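Local coordinates for protein MxaA (Stigmatella aurantiaca, PDB 4W4T) that probably releases the myxalamid chain by reduction through its terminal, NADPH-binding reductase domain of the short-chain dehydrogenase type, at residues 58-63 against 70-75; 62-67 against 96-101; 82-87 against 141-146; 101-104 against 108-111. All blocks are in the same frame, centred on the assembly; numbering follows the deposited sequence.

From the N terminus, contact 1 closes the first strand-to-helix connection of the Rossmann fold, bringing helix 66-78 back against strand 57-61. Contact 2 shares Gly62 and Ala63 with it and closes a longer loop, setting the glycine-rich loop against helix 92-105. Contact 3 crosses contact 2, since 82-87 falls between 62-67 and 96-101 while 141-146 follows both; it reaches over strand 57-61, linking strand 82-87 to the approach to strand 145-148. Contact 4 starts at Lys101, where contact 2 ends, and folds 108-111 onto the end of helix 92-105, within the chain length spanned by contact 3. Contacts 1, 2 and 4 meet around Ala63, Leu72 and Asn102.

Contact 1: 58-63 against 70-75; sequences ILLTGA and FLLEEL
The first beta-alpha-beta unit of the Rossmann fold starts here, with Leu60 of strand 57-61 packed into helix 66-78. Over these short segments the strand and helix axes run nearly antiparallel, at 162°, and approach to 9.9 Å, a spacing filled by aliphatic side chains. Leu60 is the centre of the contact, and its two methyl branches divide the work. CD1 of Leu60 meets CD2 of Leu71 at 4.0 Å, whereas CD2 of Leu60 presses on the base of Leu72, 3.7 Å from its CB. The same Leu60 CD2 also reaches CD1 of Leu75 at 4.4 Å. With CG anti to the backbone N (chi1 178°), the fork of Leu60 points into the helix, one branch to Leu71 and the other to Leu72 and Leu75. Near the start of the strand, CG2 of Ile58 touches CD1 of Leu75 at 4.4 Å; past its end, CB of Ala63 lies 4.4 Å from CD2 of Leu72. Every touching residue is buried, and the contacts across the interface are all apolar. Ile83 of strand 82-87 and Tyr147 of strand 145-148 extend this layer on both neighbouring strands. Leu59, whose CB points away from the helix, serves the other face of the sheet. At Gly62 phi is 95°, a backbone shape in which a side chain would collide with the carbonyl oxygen before it. Leu71 lies close to Asn149, an NADPH-binding residue, so the hydrophobic layer extends to the edge of the cofactor site. Strand, glycine-rich turn and returning helix together are the dinucleotide-binding signature of the extended short-chain dehydrogenases.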
loop_
_atom_site.group_PDB
_atom_site.type_symbol
_atom_site.label_atom_id
_atom_site.label_comp_id
_atom_site.label_asym_id
_atom_site.label_seq_id
_atom_site.Cartn_x
_atom_site.Cartn_y
_atom_site.Cartn_z
ATOM N N ILE A 58 19.391 19.096 -27.243
ATOM C CA ILE A 58 18.413 18.050 -26.977
ATOM C C ILE A 58 17.787 18.249 -25.610
ATOM O O ILE A 58 18.486 18.510 -24.630
ATOM C CB ILE A 58 19.074 16.646 -27.051
ATOM C CG1 ILE A 58 19.456 16.332 -28.501
ATOM C CG2 ILE A 58 18.149 15.601 -26.447
ATOM C CD1 ILE A 58 20.262 15.034 -28.698
ATOM N N LEU A 59 16.464 18.133 -25.528
ATOM C CA LEU A 59 15.815 18.121 -24.231
ATOM C C LEU A 59 15.515 16.689 -23.783
ATOM O O LEU A 59 14.845 15.943 -24.492
ATOM C CB LEU A 59 14.519 18.926 -24.255
ATOM C CG LEU A 59 13.734 18.875 -22.938
ATOM C CD1 LEU A 59 14.458 19.593 -21.813
ATOM C CD2 LEU A 59 12.315 19.428 -23.108
ATOM N N LEU A 60 16.019 16.325 -22.613
ATOM C CA LEU A 60 15.737 15.013 -22.031
ATOM C C LEU A 60 14.856 15.159 -20.802
ATOM O O LEU A 60 15.169 15.906 -19.885
ATOM C CB LEU A 60 17.035 14.287 -21.652
ATOM C CG LEU A 60 16.895 12.913 -20.975
ATOM C CD1 LEU A 60 16.149 11.924 -21.877
ATOM C CD2 LEU A 60 18.279 12.378 -20.589
ATOM N N THR A 61 13.742 14.445 -20.778
ATOM C CA THR A 61 12.992 14.336 -19.545
ATOM C C THR A 61 13.313 12.979 -18.910
ATOM O O THR A 61 13.509 11.971 -19.608
ATOM C CB THR A 61 11.452 14.493 -19.761
ATOM O OG1 THR A 61 10.961 13.465 -20.622
ATOM C CG2 THR A 61 11.126 15.835 -20.387
ATOM N N GLY A 62 13.373 12.965 -17.586
ATOM C CA GLY A 62 13.518 11.728 -16.851
ATOM C C GLY A 62 14.959 11.401 -16.509
ATOM O O GLY A 62 15.257 10.257 -16.164
ATOM N N ALA A 63 15.842 12.399 -16.564
ATOM C CA ALA A 63 17.254 12.184 -16.248
ATOM C C ALA A 63 17.508 11.703 -14.815
ATOM O O ALA A 63 18.596 11.191 -14.522
ATOM C CB ALA A 63 18.056 13.460 -16.510
ATOM N N PHE A 70 20.874 6.127 -17.984
ATOM C CA PHE A 70 21.599 5.465 -19.058
ATOM C C PHE A 70 21.380 6.177 -20.378
ATOM O O PHE A 70 22.307 6.340 -21.167
ATOM C CB PHE A 70 21.185 3.985 -19.138
ATOM C CG PHE A 70 21.602 3.195 -17.939
ATOM C CD1 PHE A 70 20.838 3.205 -16.782
ATOM C CD2 PHE A 70 22.784 2.473 -17.952
ATOM C CE1 PHE A 70 21.231 2.497 -15.663
ATOM C CE2 PHE A 70 23.190 1.758 -16.844
ATOM C CZ PHE A 70 22.418 1.760 -15.695
ATOM N N LEU A 71 20.151 6.633 -20.607
ATOM C CA LEU A 71 19.844 7.431 -21.783
ATOM C C LEU A 71 20.689 8.707 -21.797
ATOM O O LEU A 71 21.224 9.097 -22.830
ATOM C CB LEU A 71 18.349 7.767 -21.808
ATOM C CG LEU A 71 17.648 8.144 -23.110
ATOM C CD1 LEU A 71 18.052 7.213 -24.250
ATOM C CD2 LEU A 71 16.124 8.084 -22.887
ATOM N N LEU A 72 20.831 9.351 -20.649
ATOM C CA LEU A 72 21.635 10.573 -20.619
ATOM C C LEU A 72 23.091 10.267 -20.964
ATOM O O LEU A 72 23.693 10.924 -21.823
ATOM C CB LEU A 72 21.549 11.248 -19.261
ATOM C CG LEU A 72 22.455 12.473 -19.118
ATOM C CD1 LEU A 72 22.247 13.450 -20.274
ATOM C CD2 LEU A 72 22.228 13.140 -17.776
ATOM N N GLU A 73 23.645 9.249 -20.318
ATOM C CA GLU A 73 25.047 8.923 -20.516
ATOM C C GLU A 73 25.269 8.484 -21.969
ATOM O O GLU A 73 26.257 8.873 -22.612
ATOM C CB GLU A 73 25.479 7.865 -19.496
ATOM C CG GLU A 73 26.984 7.635 -19.398
ATOM C CD GLU A 73 27.484 6.678 -20.454
ATOM O OE1 GLU A 73 26.638 5.956 -21.028
ATOM O OE2 GLU A 73 28.711 6.641 -20.709
ATOM N N GLU A 74 24.312 7.747 -22.519
ATOM C CA GLU A 74 24.404 7.327 -23.907
ATOM C C GLU A 74 24.295 8.499 -24.893
ATOM O O GLU A 74 24.985 8.525 -25.912
ATOM C CB GLU A 74 23.331 6.282 -24.210
ATOM C CG GLU A 74 23.444 5.663 -25.593
ATOM C CD GLU A 74 23.742 4.177 -25.538
ATOM O OE1 GLU A 74 23.417 3.541 -24.505
ATOM O OE2 GLU A 74 24.281 3.649 -26.530
ATOM N N LEU A 75 23.432 9.470 -24.605
ATOM C CA LEU A 75 23.290 10.628 -25.486
ATOM C C LEU A 75 24.564 11.482 -25.525
ATOM O O LEU A 75 24.918 12.030 -26.569
ATOM C CB LEU A 75 22.092 11.494 -25.045
ATOM C CG LEU A 75 20.708 10.951 -25.426
ATOM C CD1 LEU A 75 19.620 11.775 -24.746
ATOM C CD2 LEU A 75 20.491 10.933 -26.926
#

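Contact 2: 62-67 against 96-101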
loop_
_atom_site.group_PDB
_atom_site.type_symbol
_atom_site.label_atom_id
_atom_site.label_comp_id
_atom_site.label_asym_id
_atom_site.label_seq_id
_atom_site.Cartn_x
_atom_site.Cartn_y
_atom_site.Cartn_z
ATOM N N GLY A 62 13.373 12.965 -17.586
ATOM C CA GLY A 62 13.518 11.728 -16.851
ATOM C C GLY A 62 14.959 11.401 -16.509
ATOM O O GLY A 62 15.257 10.257 -16.164
ATOM N N ALA A 63 15.842 12.399 -16.564
ATOM C CA ALA A 63 17.254 12.184 -16.248
ATOM C C ALA A 63 17.508 11.703 -14.815
ATOM O O ALA A 63 18.596 11.191 -14.522
ATOM C CB ALA A 63 18.056 13.460 -16.510
ATOM N N THR A 64 16.536 11.858 -13.922
ATOM C CA THR A 64 16.741 11.437 -12.537
ATOM C C THR A 64 16.204 10.026 -12.251
ATOM O O THR A 64 16.242 9.569 -11.109
ATOM C CB THR A 64 16.094 12.422 -11.521
ATOM O OG1 THR A 64 14.678 12.468 -11.720
ATOM C CG2 THR A 64 16.669 13.839 -11.682
ATOM N N GLY A 65 15.712 9.343 -13.283
ATOM C CA GLY A 65 15.216 7.982 -13.117
ATOM C C GLY A 65 16.236 6.943 -13.577
ATOM O O GLY A 65 17.374 7.280 -13.871
ATOM N N PHE A 66 15.819 5.681 -13.648
ATOM C CA PHE A 66 16.744 4.576 -13.927
ATOM C C PHE A 66 17.122 4.538 -15.407
ATOM O O PHE A 66 18.286 4.756 -15.754
ATOM C CB PHE A 66 16.114 3.249 -13.464
ATOM C CG PHE A 66 16.932 2.025 -13.795
ATOM C CD1 PHE A 66 18.256 1.918 -13.384
ATOM C CD2 PHE A 66 16.358 0.966 -14.484
ATOM C CE1 PHE A 66 19.006 0.778 -13.677
ATOM C CE2 PHE A 66 17.100 -0.170 -14.786
ATOM C CZ PHE A 66 18.424 -0.260 -14.383
ATOM N N LEU A 67 16.153 4.288 -16.286
ATOM C CA LEU A 67 16.413 4.369 -17.729
ATOM C C LEU A 67 17.021 5.715 -18.123
ATOM O O LEU A 67 17.944 5.780 -18.933
ATOM C CB LEU A 67 15.133 4.138 -18.529
ATOM C CG LEU A 67 15.284 4.227 -20.055
ATOM C CD1 LEU A 67 16.341 3.252 -20.572
ATOM C CD2 LEU A 67 13.942 3.951 -20.696
HETATM N N MSE A 96 21.710 20.053 -11.248
HETATM C CA MSE A 96 22.901 19.338 -11.674
HETATM C C MSE A 96 23.344 18.349 -10.656
HETATM O O MSE A 96 23.731 17.258 -11.005
HETATM C CB MSE A 96 24.049 20.283 -11.922
HETATM C CG MSE A 96 25.243 19.562 -12.519
HETATM SE SE MSE A 96 24.999 19.002 -14.349
HETATM C CE MSE A 96 26.684 19.234 -15.308
ATOM N N ASN A 97 23.277 18.698 -9.396
ATOM C CA ASN A 97 23.639 17.746 -8.344
ATOM C C ASN A 97 22.768 16.500 -8.372
ATOM O O ASN A 97 23.262 15.388 -8.201
ATOM C CB ASN A 97 23.548 18.386 -6.959
ATOM C CG ASN A 97 24.532 19.519 -6.777
ATOM O OD1 ASN A 97 25.485 19.663 -7.545
ATOM N ND2 ASN A 97 24.313 20.327 -5.750
ATOM N N ARG A 98 21.471 16.691 -8.572
ATOM C CA ARG A 98 20.548 15.567 -8.650
ATOM C C ARG A 98 20.898 14.680 -9.842
ATOM O O ARG A 98 21.006 13.467 -9.711
ATOM C CB ARG A 98 19.099 16.054 -8.755
ATOM C CG ARG A 98 18.583 16.779 -7.521
ATOM C CD ARG A 98 17.059 16.885 -7.545
ATOM N NE ARG A 98 16.419 15.570 -7.448
ATOM C CZ ARG A 98 15.295 15.232 -8.074
ATOM N NH1 ARG A 98 14.673 16.111 -8.856
ATOM N NH2 ARG A 98 14.798 14.013 -7.927
ATOM N N ILE A 99 21.086 15.289 -11.003
ATOM C CA ILE A 99 21.428 14.530 -12.193
ATOM C C ILE A 99 22.750 13.788 -11.991
ATOM O O ILE A 99 22.842 12.580 -12.254
ATOM C CB ILE A 99 21.501 15.445 -13.401
ATOM C CG1 ILE A 99 20.112 16.027 -13.669
ATOM C CG2 ILE A 99 21.997 14.693 -14.611
ATOM C CD1 ILE A 99 20.128 17.247 -14.565
ATOM N N ARG A 100 23.761 14.487 -11.481
ATOM C CA ARG A 100 25.061 13.849 -11.260
ATOM C C ARG A 100 24.965 12.674 -10.286
ATOM O O ARG A 100 25.500 11.593 -10.553
ATOM C CB ARG A 100 26.085 14.853 -10.740
ATOM C CG ARG A 100 27.487 14.262 -10.631
ATOM C CD ARG A 100 28.465 15.211 -9.946
ATOM N NE ARG A 100 28.041 15.515 -8.586
ATOM C CZ ARG A 100 27.533 16.682 -8.200
ATOM N NH1 ARG A 100 27.405 17.683 -9.070
ATOM N NH2 ARG A 100 27.166 16.849 -6.934
ATOM N N LYS A 101 24.282 12.878 -9.165
ATOM C CA LYS A 101 24.169 11.833 -8.157
ATOM C C LYS A 101 23.450 10.601 -8.703
ATOM O O LYS A 101 23.835 9.456 -8.405
ATOM C CB LYS A 101 23.450 12.353 -6.909
ATOM C CG LYS A 101 24.310 13.272 -6.033
ATOM C CD LYS A 101 23.590 13.672 -4.746
ATOM C CE LYS A 101 24.411 14.672 -3.933
ATOM N NZ LYS A 101 25.759 14.132 -3.571
#
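Ala63 and Thr64, in the glycine-rich loop of the Rossmann fold, face Ile99 and Arg98 of helix 92-105. The loop begins at Gly62, which opens a type I beta turn closed by a hydrogen bond from Gly65 N to Gly62 O at 3.1 Å. Ala63 follows with its CB directed at the helix, 4.3 Å from CG1 of Ile99; Cys85 of strand 82-87 touches both residues, making this the buried half of the contact. Thr64 brings the chain closest, its CA 5.6 Å from that of Ile99, and its side chain takes the outer half beside Arg98. Gly65 then occupies the N-cap position of helix 66-78. The side-chain amide of Asn102, ND2, hydrogen-bonds to the carbonyl oxygens of both Ala63 and Gly65, tying the loop to helix 92-105. Phe66 and Leu67 turn to other partners, among them Tyr106 and helix 287-298.

Thr64 to Leu67 and Arg98 all belong to the NADPH site, as does Arg88, whose carbonyl O accepts a hydrogen bond from Arg98 NH1. Two arginines so close together are consistent with a pocket for the cofactor's extra phosphate. The Arg98 chain bends at chi3 (65°), bringing its guanidinium over Thr64. Thr64 OG1 remains 4.1 Å from Arg98 NH2, and the Thr64 methyl CG2 lies 4.0 Å above the Arg98 guanidinium plane, off its centre.

Contact 3: 82-87 against 141-146; sequences RIYCLV and EEIDAI
Ile143 and Tyr84 form the tight part of this contact, meeting over strand 57-61, between strands 82-87 and 145-148 in the Rossmann sheet. The methyl CD1 of Ile143 lies over one face of the phenol, 4.0 Å from the Tyr84 ring centroid and 28° off its normal, a CH-pi contact. This Ile143 CD1 sits toward the ring root, 3.6 Å from Tyr84 CD1. A chi2 of -57° bends Ile143 so that this methyl reaches the ring although its CB is not aimed at strand 82-87. Leu59 touches both side chains from the strand between.

The hydroxyl end is the solvent side, by partly exposed Glu142 and exposed Arg82, bridged by water rather than direct packing. A water in the ring plane bonds to Tyr84 OH at 2.6 Å and donates to Glu142 OE1 at 2.8 Å. Within strand 82-87 Arg82 NH2 donates to Tyr84 OH at 2.6 Å, and NH1 adds a weak second bond. A phenylalanine in place of Tyr84 would keep the ring under Ile143 but would probably leave the Arg82 guanidinium and the water without their shared oxygen. Arg82 is likely to polarise the phenol, which mediates between its charge and the opposite one of Glu142.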
loop_
_atom_site.group_PDB
_atom_site.type_symbol
_atom_site.label_atom_id
_atom_site.label_comp_id
_atom_site.label_asym_id
_atom_site.label_seq_id
_atom_site.Cartn_x
_atom_site.Cartn_y
_atom_site.Cartn_z
ATOM N N ARG A 82 24.290 19.639 -26.762
ATOM C CA ARG A 82 24.127 19.942 -25.349
ATOM C C ARG A 82 22.817 19.299 -24.903
ATOM O O ARG A 82 21.821 19.386 -25.612
ATOM C CB ARG A 82 24.134 21.458 -25.106
ATOM C CG ARG A 82 25.500 22.088 -25.412
ATOM C CD ARG A 82 25.599 23.536 -24.994
ATOM N NE ARG A 82 24.633 24.366 -25.703
ATOM C CZ ARG A 82 23.612 24.976 -25.117
ATOM N NH1 ARG A 82 23.436 24.860 -23.805
ATOM N NH2 ARG A 82 22.777 25.709 -25.840
ATOM N N ILE A 83 22.834 18.626 -23.763
ATOM C CA ILE A 83 21.660 17.892 -23.304
ATOM C C ILE A 83 20.973 18.643 -22.176
ATOM O O ILE A 83 21.407 18.590 -21.027
ATOM C CB ILE A 83 22.005 16.457 -22.809
ATOM C CG1 ILE A 83 22.976 15.739 -23.764
ATOM C CG2 ILE A 83 20.715 15.649 -22.585
ATOM C CD1 ILE A 83 22.443 15.515 -25.169
ATOM N N TYR A 84 19.891 19.333 -22.517
ATOM C CA TYR A 84 19.053 19.982 -21.522
ATOM C C TYR A 84 18.254 18.928 -20.771
ATOM O O TYR A 84 17.579 18.116 -21.395
ATOM C CB TYR A 84 18.110 20.989 -22.180
ATOM C CG TYR A 84 18.807 22.213 -22.732
ATOM C CD1 TYR A 84 19.570 22.149 -23.894
ATOM C CD2 TYR A 84 18.691 23.439 -22.092
ATOM C CE1 TYR A 84 20.208 23.284 -24.398
ATOM C CE2 TYR A 84 19.322 24.572 -22.586
ATOM C CZ TYR A 84 20.076 24.490 -23.733
ATOM O OH TYR A 84 20.690 25.632 -24.210
ATOM N N CYS A 85 18.327 18.955 -19.446
ATOM C CA CYS A 85 17.647 17.970 -18.615
ATOM C C CYS A 85 16.631 18.583 -17.663
ATOM O O CYS A 85 16.991 19.277 -16.727
ATOM C CB CYS A 85 18.662 17.167 -17.808
ATOM S SG CYS A 85 19.769 16.202 -18.836
ATOM N N LEU A 86 15.359 18.285 -17.887
ATOM C CA LEU A 86 14.302 18.791 -17.024
ATOM C C LEU A 86 14.420 18.150 -15.642
ATOM O O LEU A 86 14.497 16.928 -15.529
ATOM C CB LEU A 86 12.931 18.502 -17.642
ATOM C CG LEU A 86 11.733 19.180 -16.981
ATOM C CD1 LEU A 86 11.718 20.662 -17.327
ATOM C CD2 LEU A 86 10.457 18.502 -17.432
ATOM N N VAL A 87 14.447 18.966 -14.593
ATOM C CA VAL A 87 14.644 18.454 -13.248
ATOM C C VAL A 87 13.995 19.359 -12.205
ATOM O O VAL A 87 14.118 20.584 -12.273
ATOM C CB VAL A 87 16.162 18.291 -12.932
ATOM C CG1 VAL A 87 16.900 19.633 -13.113
ATOM C CG2 VAL A 87 16.376 17.733 -11.534
ATOM N N GLU A 141 12.772 28.007 -28.390
ATOM C CA GLU A 141 13.703 28.527 -29.397
ATOM C C GLU A 141 15.003 27.720 -29.416
ATOM O O GLU A 141 15.667 27.607 -30.450
ATOM C CB GLU A 141 14.016 30.004 -29.126
ATOM C CG GLU A 141 12.835 30.930 -29.302
ATOM C CD GLU A 141 13.025 32.267 -28.591
ATOM O OE1 GLU A 141 14.080 32.464 -27.941
ATOM O OE2 GLU A 141 12.103 33.110 -28.673
ATOM N N GLU A 142 15.357 27.160 -28.267
ATOM C CA GLU A 142 16.684 26.578 -28.083
ATOM C C GLU A 142 16.788 25.090 -28.457
ATOM O O GLU A 142 17.817 24.645 -28.988
ATOM C CB GLU A 142 17.121 26.799 -26.636
ATOM C CG GLU A 142 17.292 28.290 -26.315
ATOM C CD GLU A 142 18.014 28.559 -25.003
ATOM O OE1 GLU A 142 18.113 27.645 -24.158
ATOM O OE2 GLU A 142 18.491 29.699 -24.821
ATOM N N ILE A 143 15.717 24.338 -28.233
ATOM C CA ILE A 143 15.770 22.869 -28.353
ATOM C C ILE A 143 15.571 22.347 -29.762
ATOM O O ILE A 143 14.622 22.739 -30.443
ATOM C CB ILE A 143 14.706 22.212 -27.455
ATOM C CG1 ILE A 143 14.931 22.609 -26.006
ATOM C CG2 ILE A 143 14.721 20.658 -27.632
ATOM C CD1 ILE A 143 16.306 22.270 -25.476
ATOM N N ASP A 144 16.449 21.444 -30.208
ATOM C CA ASP A 144 16.309 20.892 -31.549
ATOM C C ASP A 144 15.478 19.614 -31.547
ATOM O O ASP A 144 14.729 19.351 -32.485
ATOM C CB ASP A 144 17.686 20.604 -32.180
ATOM C CG ASP A 144 18.435 21.882 -32.594
ATOM O OD1 ASP A 144 17.812 22.963 -32.705
ATOM O OD2 ASP A 144 19.653 21.796 -32.838
ATOM N N ALA A 145 15.632 18.817 -30.503
ATOM C CA ALA A 145 14.921 17.542 -30.425
ATOM C C ALA A 145 14.643 17.144 -28.971
ATOM O O ALA A 145 15.291 17.618 -28.028
ATOM C CB ALA A 145 15.715 16.450 -31.156
ATOM N N ILE A 146 13.644 16.289 -28.790
ATOM C CA ILE A 146 13.181 15.916 -27.458
ATOM C C ILE A 146 13.174 14.400 -27.265
ATOM O O ILE A 146 12.617 13.670 -28.081
ATOM C CB ILE A 146 11.752 16.441 -27.188
ATOM C CG1 ILE A 146 11.719 17.967 -27.300
ATOM C CG2 ILE A 146 11.273 16.008 -25.796
ATOM C CD1 ILE A 146 10.366 18.526 -27.677
HETATM O O HOH W 1 20.556 27.934 -22.920
#

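Contact 4: 101-104 against 108-111; sequences KNLE and LWNE
Trp109 crosses the side chain of Glu104 obliquely, with its CB and the pyrrole end of its indole over Glu104 CG, in the turn that follows helix 92-105. Glu104 CG comes to 3.5 Å from Trp109 CB and to 3.9 Å from the ring atom CG of Trp109. Farther out, carboxylate oxygen OE2 of Glu104 stands 3.8 Å from Trp109 CD1, the carboxylate and ring planes being almost perpendicular. On the benzene side, CB of Leu103 approaches the ring edge near its plane, 4.2 Å from CE3 of Trp109. The two helix residues therefore meet different parts of one indole.

One backbone hydrogen bond ties the turn to the helix end. Leu108 N donates to Leu103 O over 2.9 Å with an N-H...O angle of 163°, while the donor is tilted 35° from the carbonyl plane. This bond spans five residues, one more than an alpha-helical bond, and shows how the chain doubles back. Beside it, CG of Leu103 packs on CB of Leu108 at 4.1 Å, the two side chains crossing at about a right angle.

The outer side is polar: Trp109 NE1 makes a weak hydrogen bond, 3.4 Å, to OE2 of Glu111. Glu104 has a long, weak ion pair with Arg100, whose aliphatic stem also touches the indole. Inward, Leu103 and Leu108 both rest on Ala69 of helix 66-78, and Leu108 reaches Phe70 too. The turn thus joins the end of helix 92-105 to helix 66-78 before the chain continues into strand 117-121.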
loop_
_atom_site.group_PDB
_atom_site.type_symbol
_atom_site.label_atom_id
_atom_site.label_comp_id
_atom_site.label_asym_id
_atom_site.label_seq_id
_atom_site.Cartn_x
_atom_site.Cartn_y
_atom_site.Cartn_z
ATOM N N LYS A 101 24.282 12.878 -9.165
ATOM C CA LYS A 101 24.169 11.833 -8.157
ATOM C C LYS A 101 23.450 10.601 -8.703
ATOM O O LYS A 101 23.835 9.456 -8.405
ATOM C CB LYS A 101 23.450 12.353 -6.909
ATOM C CG LYS A 101 24.310 13.272 -6.033
ATOM C CD LYS A 101 23.590 13.672 -4.746
ATOM C CE LYS A 101 24.411 14.672 -3.933
ATOM N NZ LYS A 101 25.759 14.132 -3.571
ATOM N N ASN A 102 22.404 10.830 -9.495
ATOM C CA ASN A 102 21.683 9.720 -10.111
ATOM C C ASN A 102 22.628 8.892 -10.966
ATOM O O ASN A 102 22.657 7.668 -10.856
ATOM C CB ASN A 102 20.509 10.220 -10.962
ATOM C CG ASN A 102 19.615 9.083 -11.453
ATOM O OD1 ASN A 102 19.234 8.216 -10.682
ATOM N ND2 ASN A 102 19.275 9.097 -12.740
ATOM N N LEU A 103 23.419 9.557 -11.802
ATOM C CA LEU A 103 24.327 8.829 -12.676
ATOM C C LEU A 103 25.419 8.133 -11.864
ATOM O O LEU A 103 25.829 7.019 -12.201
ATOM C CB LEU A 103 24.931 9.750 -13.737
ATOM C CG LEU A 103 24.129 9.778 -15.051
ATOM C CD1 LEU A 103 22.770 10.446 -14.862
ATOM C CD2 LEU A 103 24.898 10.431 -16.195
ATOM N N GLU A 104 25.859 8.772 -10.781
ATOM C CA GLU A 104 26.879 8.187 -9.909
ATOM C C GLU A 104 26.391 6.872 -9.299
ATOM O O GLU A 104 27.162 5.929 -9.136
ATOM C CB GLU A 104 27.281 9.179 -8.804
ATOM C CG GLU A 104 28.305 10.221 -9.244
ATOM C CD GLU A 104 28.587 11.298 -8.192
ATOM O OE1 GLU A 104 27.856 11.400 -7.183
ATOM O OE2 GLU A 104 29.569 12.038 -8.379
ATOM N N LEU A 108 27.754 5.590 -13.820
ATOM C CA LEU A 108 27.759 6.189 -15.144
ATOM C C LEU A 108 28.444 7.550 -15.181
ATOM O O LEU A 108 28.695 8.084 -16.261
ATOM C CB LEU A 108 26.333 6.351 -15.664
ATOM C CG LEU A 108 25.549 5.071 -15.952
ATOM C CD1 LEU A 108 24.069 5.401 -16.076
ATOM C CD2 LEU A 108 26.066 4.415 -17.225
ATOM N N TRP A 109 28.743 8.111 -14.014
ATOM C CA TRP A 109 29.298 9.458 -13.983
ATOM C C TRP A 109 30.788 9.531 -14.299
ATOM O O TRP A 109 31.592 8.742 -13.797
ATOM C CB TRP A 109 29.059 10.122 -12.633
ATOM C CG TRP A 109 29.563 11.526 -12.649
ATOM C CD1 TRP A 109 30.694 12.003 -12.053
ATOM C CD2 TRP A 109 28.981 12.630 -13.351
ATOM N NE1 TRP A 109 30.841 13.344 -12.325
ATOM C CE2 TRP A 109 29.800 13.752 -13.118
ATOM C CE3 TRP A 109 27.838 12.781 -14.143
ATOM C CZ2 TRP A 109 29.512 15.006 -13.647
ATOM C CZ3 TRP A 109 27.556 14.024 -14.671
ATOM C CH2 TRP A 109 28.387 15.121 -14.420
ATOM N N ASN A 110 31.129 10.487 -15.165
ATOM C CA ASN A 110 32.500 10.980 -15.317
ATOM C C ASN A 110 32.444 12.486 -15.554
ATOM O O ASN A 110 31.557 12.976 -16.244
ATOM C CB ASN A 110 33.237 10.280 -16.450
ATOM C CG ASN A 110 32.603 10.524 -17.799
ATOM O OD1 ASN A 110 32.881 11.536 -18.442
ATOM N ND2 ASN A 110 31.745 9.602 -18.240
ATOM N N GLU A 111 33.414 13.218 -15.021
ATOM C CA GLU A 111 33.296 14.677 -14.986
ATOM C C GLU A 111 33.327 15.331 -16.369
ATOM O O GLU A 111 32.936 16.490 -16.511
ATOM C CB GLU A 111 34.379 15.273 -14.088
ATOM C CG GLU A 111 33.915 15.445 -12.651
ATOM C CD GLU A 111 32.849 16.526 -12.501
ATOM O OE1 GLU A 111 32.844 17.482 -13.308
ATOM O OE2 GLU A 111 32.000 16.413 -11.584
#